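Long-range contacts in putative epoxide hydrolase protein (Klebsiella pneumoniae subsp. pneumoniae, PDB 5BOV), which is a putative alpha/beta-fold epoxide hydrolase, thought to use water to open epoxides or perhaps to cleave esters such as monoacylglycerols: residues A[27-32]-A[58-63]; A[170-175]-A[208-213]. All coordinates share one frame; numbering follows the deposited sequence. Where two conformers were deposited one is given.

Interaction 1 (A[27-32]-A[58-63]); sequences GPRDGQ and GYRVIV
Gly-27 lies against Tyr-59 with nothing but hydrogens in the way: its CA sits 3.5 Å from Tyr-59 O, and a CA-H points well at that oxygen. With no CB the chain can pass this close, and its positive phi also suits glycine. The Pro-28 ring continues the contact, CD resting 3.3 Å from Tyr-59 O and CG near Gly-58 O; a compact, nearly flat ring suits the two carbonyls it rests on. Pro-28 also opens the type I turn that runs to Gly-31, its O taking the closing bond from Gly-31 N. By this turn the chain leaves strand 19-26, rounds the start of strand 59-74 and enters strand 32-37 on that strand's other side, which gives the alpha/beta hydrolase sheet its 1-2-4-3 strand order at this end. Arg-29 is bent at chi2 and chi3, which folds the guanidinium back so that NH2 donates to Gly-27 O at 2.9 Å, nearly in the guanidinium plane. Over one of its faces passes CD of the extended Arg-60 side chain, the two guanidinium planes 66° apart. Arg-29 NH1 comes within 3.6 Å of Arg-60 NE, yet the charges share a counter-ion, because Asp-25 salt-bridges Arg-29 through OD1 and Arg-60 through OD2. At Gly-31, again without a side chain, CA approaches Gly-58 O to 3.4 Å, while Gly-31 O and Pro-28 O both border Arg-60 CB. Gln-32 O accepts from Arg-60 N at 3.0 Å, a bent bond (146° at the hydrogen) whose donor stands above the carbonyl plane. With CG anti to the backbone N (chi1 172°), Gln-32 lays its methylenes along the CD2-CE2 side of Tyr-59, CB 3.8 Å from CD2, and the Tyr-59 hydroxyl bonds Asp-302 of helix 291-303.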
ATOM      1  N   GLY A  27      14.304  -0.529 -15.176  1.00 12.68           N
ATOM      2  CA  GLY A  27      13.728  -0.203 -16.454  1.00 12.96           C
ATOM      3  C   GLY A  27      14.358   0.993 -17.122  1.00 13.19           C
ATOM      4  O   GLY A  27      15.190   1.688 -16.563  1.00 12.67           O
ATOM      5  N   PRO A  28      13.960   1.252 -18.353  1.00 13.65           N
ATOM      6  CA  PRO A  28      14.615   2.319 -19.103  1.00 13.98           C
ATOM      7  C   PRO A  28      14.400   3.626 -18.467  1.00 14.10           C
ATOM      8  O   PRO A  28      13.274   3.930 -18.013  1.00 13.33           O
ATOM      9  CB  PRO A  28      13.940   2.277 -20.468  1.00 14.29           C
ATOM     10  CG  PRO A  28      12.843   1.348 -20.398  1.00 14.70           C
ATOM     11  CD  PRO A  28      12.935   0.521 -19.149  1.00 14.01           C
ATOM     12  N   ARG A  29      15.410   4.467 -18.425  1.00 15.32           N
ATOM     13  CA  ARG A  29      15.289   5.766 -17.771  1.00 15.81           C
ATOM     14  C   ARG A  29      14.229   6.677 -18.385  1.00 16.33           C
ATOM     15  O   ARG A  29      13.625   7.453 -17.627  1.00 17.21           O
ATOM     16  CB  ARG A  29      16.601   6.545 -17.789  1.00 17.29           C
ATOM     17  CG  ARG A  29      17.812   5.789 -17.271  1.00 18.74           C
ATOM     18  CD  ARG A  29      17.748   5.494 -15.798  1.00 18.72           C
ATOM     19  NE  ARG A  29      16.896   4.349 -15.480  1.00 17.54           N
ATOM     20  CZ  ARG A  29      16.236   4.212 -14.319  1.00 16.91           C
ATOM     21  NH1 ARG A  29      16.349   5.164 -13.399  1.00 16.07           N
ATOM     22  NH2 ARG A  29      15.455   3.131 -14.113  1.00 15.10           N
ATOM     23  N   ASP A  30      13.968   6.544 -19.684  1.00 17.05           N
ATOM     24  CA  ASP A  30      12.927   7.348 -20.355  0.60 18.66           C
ATOM     25  C   ASP A  30      11.592   6.666 -20.440  1.00 17.47           C
ATOM     26  O   ASP A  30      10.696   7.166 -21.059  1.00 17.42           O
ATOM     27  CB  ASP A  30      13.305   7.636 -21.785  0.60 20.52           C
ATOM     28  CG  ASP A  30      14.556   8.479 -21.897  0.60 22.63           C
ATOM     29  OD1 ASP A  30      14.827   9.231 -20.909  0.60 25.93           O
ATOM     30  OD2 ASP A  30      15.215   8.398 -22.957  0.60 24.51           O
ATOM     31  N   GLY A  31      11.464   5.533 -19.788  1.00 15.88           N
ATOM     32  CA  GLY A  31      10.212   4.747 -19.859  1.00 14.38           C
ATOM     33  C   GLY A  31       9.114   5.379 -19.040  1.00 13.43           C
ATOM     34  O   GLY A  31       9.347   6.224 -18.144  1.00 13.91           O
ATOM     35  N   GLN A  32       7.864   5.061 -19.429  1.00 12.20           N
ATOM     36  CA  GLN A  32       6.695   5.519 -18.667  1.00 11.07           C
ATOM     37  C   GLN A  32       6.900   5.123 -17.216  1.00 10.35           C
ATOM     38  O   GLN A  32       6.991   3.955 -16.923  1.00  9.89           O
ATOM     39  CB  GLN A  32       5.433   4.825 -19.208  1.00 11.10           C
ATOM     40  CG  GLN A  32       4.160   5.079 -18.350  1.00 11.12           C
ATOM     41  CD  GLN A  32       3.792   6.527 -18.178  1.00 11.61           C
ATOM     42  OE1 GLN A  32       3.615   7.228 -19.167  1.00 12.68           O
ATOM     43  NE2 GLN A  32       3.584   6.968 -16.943  1.00 12.03           N
ATOM     44  N   GLY A  58       9.167  -2.031 -21.198  1.00 11.15           N
ATOM     45  CA  GLY A  58       9.547  -0.652 -21.455  1.00 11.51           C
ATOM     46  C   GLY A  58       9.056   0.387 -20.472  1.00 11.54           C
ATOM     47  O   GLY A  58       9.192   1.586 -20.742  1.00 12.64           O
ATOM     48  N   TYR A  59       8.579  -0.056 -19.311  1.00 10.28           N
ATOM     49  CA  TYR A  59       8.249   0.857 -18.242  1.00 10.02           C
ATOM     50  C   TYR A  59       9.428   1.126 -17.326  1.00  9.86           C
ATOM     51  O   TYR A  59      10.303   0.280 -17.113  1.00  9.60           O
ATOM     52  CB  TYR A  59       7.113   0.264 -17.381  1.00  9.59           C
ATOM     53  CG  TYR A  59       5.779   0.165 -18.144  1.00 10.00           C
ATOM     54  CD1 TYR A  59       5.469  -0.924 -18.930  1.00  9.84           C
ATOM     55  CD2 TYR A  59       4.856   1.213 -18.085  1.00  9.85           C
ATOM     56  CE1 TYR A  59       4.305  -0.966 -19.662  1.00 10.59           C
ATOM     57  CE2 TYR A  59       3.679   1.190 -18.819  1.00 10.31           C
ATOM     58  CZ  TYR A  59       3.387   0.105 -19.578  1.00 10.81           C
ATOM     59  OH  TYR A  59       2.222   0.041 -20.322  1.00 11.99           O
ATOM     60  N   ARG A  60       9.465   2.337 -16.755  1.00  9.89           N
ATOM     61  CA  ARG A  60      10.367   2.630 -15.668  1.00 10.44           C
ATOM     62  C   ARG A  60       9.592   2.320 -14.388  1.00  9.96           C
ATOM     63  O   ARG A  60       8.607   3.008 -14.126  1.00 11.12           O
ATOM     64  CB  ARG A  60      10.787   4.079 -15.674  1.00 11.06           C
ATOM     65  CG  ARG A  60      11.794   4.334 -14.587  1.00 12.81           C
ATOM     66  CD  ARG A  60      11.948   5.751 -14.187  1.00 14.21           C
ATOM     67  NE  ARG A  60      12.859   5.995 -13.081  1.00 13.76           N
ATOM     68  CZ  ARG A  60      13.227   7.238 -12.789  1.00 14.25           C
ATOM     69  NH1 ARG A  60      12.743   8.239 -13.501  1.00 14.70           N
ATOM     70  NH2 ARG A  60      14.014   7.488 -11.765  1.00 13.88           N
ATOM     71  N   VAL A  61      10.168   1.467 -13.529  1.00  9.22           N
ATOM     72  CA  VAL A  61       9.415   1.004 -12.337  1.00  9.06           C
ATOM     73  C   VAL A  61      10.127   1.380 -11.034  1.00  9.43           C
ATOM     74  O   VAL A  61      11.316   1.076 -10.805  1.00  9.34           O
ATOM     75  CB  VAL A  61       9.233  -0.515 -12.397  1.00  9.27           C
ATOM     76  CG1 VAL A  61       8.253  -0.956 -11.338  1.00  9.10           C
ATOM     77  CG2 VAL A  61       8.736  -0.902 -13.773  1.00  9.72           C
ATOM     78  N   ILE A  62       9.386   2.074 -10.173  1.00  9.08           N
ATOM     79  CA  ILE A  62       9.834   2.488  -8.845  1.00  9.34           C
ATOM     80  C   ILE A  62       9.078   1.709  -7.802  1.00  8.22           C
ATOM     81  O   ILE A  62       7.817   1.679  -7.823  1.00  8.17           O
ATOM     82  CB  ILE A  62       9.531   3.989  -8.621  1.00 10.18           C
ATOM     83  CG1 ILE A  62      10.099   4.892  -9.731  1.00 11.88           C
ATOM     84  CG2 ILE A  62       9.991   4.428  -7.236  1.00 10.66           C
ATOM     85  CD1 ILE A  62      11.551   4.847  -9.769  1.00 12.81           C
ATOM     86  N   VAL A  63       9.816   1.056  -6.896  1.00  7.83           N
ATOM     87  CA  VAL A  63       9.155   0.255  -5.841  1.00  7.60           C
ATOM     88  C   VAL A  63       9.737   0.625  -4.459  1.00  7.57           C
ATOM     89  O   VAL A  63      10.834   0.140  -4.110  1.00  7.70           O
ATOM     90  CB  VAL A  63       9.309  -1.260  -6.069  1.00  7.57           C
ATOM     91  CG1 VAL A  63       8.371  -2.029  -5.170  1.00  7.31           C
ATOM     92  CG2 VAL A  63       9.060  -1.641  -7.527  1.00  8.02           C
TER

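Interaction 2 (A[170-175]-A[208-213]); sequences GYRQNT and DHVAIT
Tyr-171 OH and His-209 NE2 share a 2.7 Å hydrogen bond that joins two helices, 165-173 and 209-220, of the helical lid inserted between strands 127-133 and 247-252 of this alpha/beta hydrolase. Each polar atom lies near the plane of the other ring, so the rings meet rim to rim, their planes 48° apart. Beside this bond Val-210 fills the gap between the helices with both branches. CG2 packs 3.9 Å from Tyr-171 CD2, whereas CG1, anti to the backbone N (chi1 171°), lies over one face of the Arg-172 guanidinium, 3.5 Å from NH2. That NH2 also donates to a water, which in turn accepts from Ala-211 N; on its other arm, NH1 is salt-bridged to Glu-168. The small, branched threonines suit the flanks of the rings: Thr-175 CG2 lies over one face of Tyr-171, and Thr-213 OG1 over one face of His-209, also 3.6 Å from Tyr-171 CE2. Farther out, His-209 ND1 is hydrogen-bonded to Gly-68 O and its ring runs almost parallel to that of Trp-40, fixing the imidazole's rotation. Thr-175, first residue of helix 175-186, turns OG1 back to Tyr-171 O (2.6 Å, in the carbonyl plane); within helix 209-220, His-209 O receives Thr-213 OG1 at 2.8 Å and Thr-213 N from opposite faces of its plane.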
ATOM      1  N   GLY A 170       2.777  -7.250  22.044  1.00 12.79           N
ATOM      2  CA  GLY A 170       2.698  -8.479  21.304  1.00 12.57           C
ATOM      3  C   GLY A 170       3.306  -8.336  19.918  1.00 12.36           C
ATOM      4  O   GLY A 170       4.051  -9.208  19.447  1.00 11.82           O
ATOM      5  N   TYR A 171       2.989  -7.230  19.267  1.00 12.33           N
ATOM      6  CA  TYR A 171       3.474  -7.053  17.887  1.00 12.79           C
ATOM      7  C   TYR A 171       4.959  -6.861  17.889  1.00 13.75           C
ATOM      8  O   TYR A 171       5.664  -7.319  16.995  1.00 13.63           O
ATOM      9  CB  TYR A 171       2.703  -5.954  17.132  1.00 12.23           C
ATOM     10  CG  TYR A 171       2.947  -6.002  15.619  1.00 12.09           C
ATOM     11  CD1 TYR A 171       2.632  -7.163  14.896  1.00 11.90           C
ATOM     12  CD2 TYR A 171       3.497  -4.933  14.952  1.00 11.87           C
ATOM     13  CE1 TYR A 171       2.924  -7.227  13.535  1.00 11.97           C
ATOM     14  CE2 TYR A 171       3.796  -4.979  13.589  1.00 11.58           C
ATOM     15  CZ  TYR A 171       3.482  -6.110  12.889  1.00 11.77           C
ATOM     16  OH  TYR A 171       3.767  -6.237  11.536  1.00 11.79           O
ATOM     17  N   ARG A 172       5.439  -6.137  18.885  1.00 15.43           N
ATOM     18  CA  ARG A 172       6.896  -5.902  19.020  1.00 17.14           C
ATOM     19  C   ARG A 172       7.637  -7.169  19.391  1.00 17.50           C
ATOM     20  O   ARG A 172       8.702  -7.460  18.836  1.00 16.73           O
ATOM     21  CB  ARG A 172       7.194  -4.819  20.025  1.00 19.14           C
ATOM     22  CG  ARG A 172       8.690  -4.546  20.213  1.00 21.39           C
ATOM     23  CD  ARG A 172       8.929  -3.272  20.965  1.00 24.25           C
ATOM     24  NE  ARG A 172       8.750  -2.128  20.090  1.00 27.42           N
ATOM     25  CZ  ARG A 172       7.848  -1.166  20.231  1.00 29.23           C
ATOM     26  NH1 ARG A 172       6.969  -1.151  21.228  1.00 29.99           N
ATOM     27  NH2 ARG A 172       7.851  -0.180  19.333  1.00 30.51           N
ATOM     28  N   GLN A 173       7.136  -7.919  20.352  1.00 18.31           N
ATOM     29  CA  GLN A 173       7.832  -9.144  20.758  1.00 20.21           C
ATOM     30  C   GLN A 173       7.778 -10.281  19.712  1.00 21.22           C
ATOM     31  O   GLN A 173       8.674 -11.134  19.675  1.00 22.59           O
ATOM     32  CB  GLN A 173       7.225  -9.682  22.030  1.00 21.82           C
ATOM     33  CG  GLN A 173       7.536  -8.805  23.214  1.00 25.28           C
ATOM     34  CD  GLN A 173       6.826  -9.314  24.476  1.00 28.40           C
ATOM     35  OE1 GLN A 173       6.510 -10.525  24.615  1.00 28.72           O
ATOM     36  NE2 GLN A 173       6.518  -8.391  25.366  1.00 29.70           N
ATOM     37  N   ASN A 174       6.679 -10.334  18.959  1.00 20.48           N
ATOM     38  CA  ASN A 174       6.309 -11.464  18.123  1.00 20.49           C
ATOM     39  C   ASN A 174       6.086 -10.981  16.643  1.00 16.94           C
ATOM     40  O   ASN A 174       5.261 -11.609  15.998  1.00 15.88           O
ATOM     41  CB  ASN A 174       4.958 -12.126  18.595  1.00 22.03           C
ATOM     42  CG  ASN A 174       5.012 -12.596  20.048  1.00 23.95           C
ATOM     43  OD1 ASN A 174       6.051 -13.100  20.483  1.00 25.41           O
ATOM     44  ND2 ASN A 174       3.895 -12.451  20.803  1.00 25.85           N
ATOM     45  N   THR A 175       6.883 -10.040  16.155  1.00 16.39           N
ATOM     46  CA  THR A 175       6.585  -9.411  14.855  1.00 14.87           C
ATOM     47  C   THR A 175       6.528 -10.473  13.764  1.00 14.18           C
ATOM     48  O   THR A 175       5.575 -10.548  12.957  1.00 12.63           O
ATOM     49  CB  THR A 175       7.558  -8.343  14.464  1.00 15.42           C
ATOM     50  OG1 THR A 175       7.850  -7.530  15.580  1.00 18.25           O
ATOM     51  CG2 THR A 175       7.062  -7.589  13.324  1.00 15.51           C
ATOM     52  N   ASP A 208      11.187   1.377  13.134  1.00 13.77           N
ATOM     53  CA  ASP A 208       9.949   2.107  13.204  1.00 13.84           C
ATOM     54  C   ASP A 208       8.709   1.251  12.864  1.00 12.74           C
ATOM     55  O   ASP A 208       7.591   1.775  12.924  1.00 12.35           O
ATOM     56  CB  ASP A 208       9.965   3.232  12.160  1.00 14.45           C
ATOM     57  CG  ASP A 208      11.163   4.200  12.314  1.00 16.34           C
ATOM     58  OD1 ASP A 208      11.424   4.548  13.490  1.00 17.50           O
ATOM     59  OD2 ASP A 208      11.750   4.568  11.256  1.00 19.10           O
ATOM     60  N   HIS A 209       8.888  -0.024  12.476  1.00 11.53           N
ATOM     61  CA  HIS A 209       7.773  -0.756  11.938  1.00 10.81           C
ATOM     62  C   HIS A 209       6.598  -0.892  12.931  1.00 10.81           C
ATOM     63  O   HIS A 209       5.444  -0.737  12.565  1.00 10.30           O
ATOM     64  CB  HIS A 209       8.216  -2.157  11.501  1.00 10.77           C
ATOM     65  CG  HIS A 209       7.071  -2.953  10.931  1.00 10.20           C
ATOM     66  ND1 HIS A 209       6.465  -2.602   9.753  1.00  9.66           N
ATOM     67  CD2 HIS A 209       6.357  -3.963  11.456  1.00 10.12           C
ATOM     68  CE1 HIS A 209       5.434  -3.401   9.555  1.00  9.85           C
ATOM     69  NE2 HIS A 209       5.353  -4.224  10.595  1.00 10.24           N
ATOM     70  N   VAL A 210       6.930  -1.207  14.164  1.00 10.54           N
ATOM     71  CA  VAL A 210       5.866  -1.367  15.165  1.00 10.75           C
ATOM     72  C   VAL A 210       5.169  -0.071  15.348  1.00 10.49           C
ATOM     73  O   VAL A 210       3.906  -0.042  15.373  1.00 10.02           O
ATOM     74  CB  VAL A 210       6.406  -1.945  16.491  1.00 11.51           C
ATOM     75  CG1 VAL A 210       5.360  -1.904  17.601  1.00 11.67           C
ATOM     76  CG2 VAL A 210       6.872  -3.371  16.262  1.00 12.12           C
ATOM     77  N   ALA A 211       5.949   1.012  15.564  1.00 10.90           N
ATOM     78  CA  ALA A 211       5.341   2.282  15.856  1.00 10.92           C
ATOM     79  C   ALA A 211       4.398   2.691  14.715  1.00 10.51           C
ATOM     80  O   ALA A 211       3.291   3.193  14.947  1.00 10.80           O
ATOM     81  CB  ALA A 211       6.383   3.349  16.098  1.00 11.83           C
ATOM     82  N   ILE A 212       4.836   2.509  13.465  1.00  9.99           N
ATOM     83  CA  ILE A 212       4.025   2.901  12.296  1.00  9.88           C
ATOM     84  C   ILE A 212       2.769   2.042  12.223  1.00  9.80           C
ATOM     85  O   ILE A 212       1.656   2.563  11.923  1.00  9.46           O
ATOM     86  CB  ILE A 212       4.834   2.826  10.988  1.00 10.33           C
ATOM     87  CG1 ILE A 212       5.951   3.856  11.010  1.00 10.56           C
ATOM     88  CG2 ILE A 212       3.942   3.042   9.762  1.00 10.27           C
ATOM     89  CD1 ILE A 212       5.519   5.297  11.097  1.00 11.21           C
ATOM     90  N   THR A 213       2.910   0.737  12.457  1.00  9.68           N
ATOM     91  CA  THR A 213       1.783  -0.159  12.424  1.00  9.66           C
ATOM     92  C   THR A 213       0.733   0.276  13.466  1.00 10.36           C
ATOM     93  O   THR A 213      -0.481   0.406  13.163  1.00  9.83           O
ATOM     94  CB  THR A 213       2.218  -1.575  12.715  1.00  9.84           C
ATOM     95  OG1 THR A 213       3.084  -2.028  11.660  1.00  9.69           O
ATOM     96  CG2 THR A 213       1.036  -2.558  12.786  1.00  9.84           C
TER
HETATM   97  O   HOH W   1       8.693   0.832  16.404  1.00 13.58           O

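The two contacts do not touch: their centres are 33 Å apart, their nearest atoms about 15 Å, on opposite sides of the chain's centre. Interaction 1 is a surface contact, interaction 2 a buried one between lid helices. Strand 59-74 nevertheless runs from interaction 1 to Gly-68 and Tyr-69, which meet His-209. Strand 32-37, at whose beginning interaction 1 lies, leads to Trp-40 and Pro-41, on which His-209 and Tyr-171 respectively rest. These two stand in a His-Gly-Trp-Pro sequence that matches the HGxP motif of epoxide hydrolases, probably bordering the oxyanion hole. Asp-110, in a probable nucleophile elbow, follows strand 104-108, the sheet neighbour of strand 32-37.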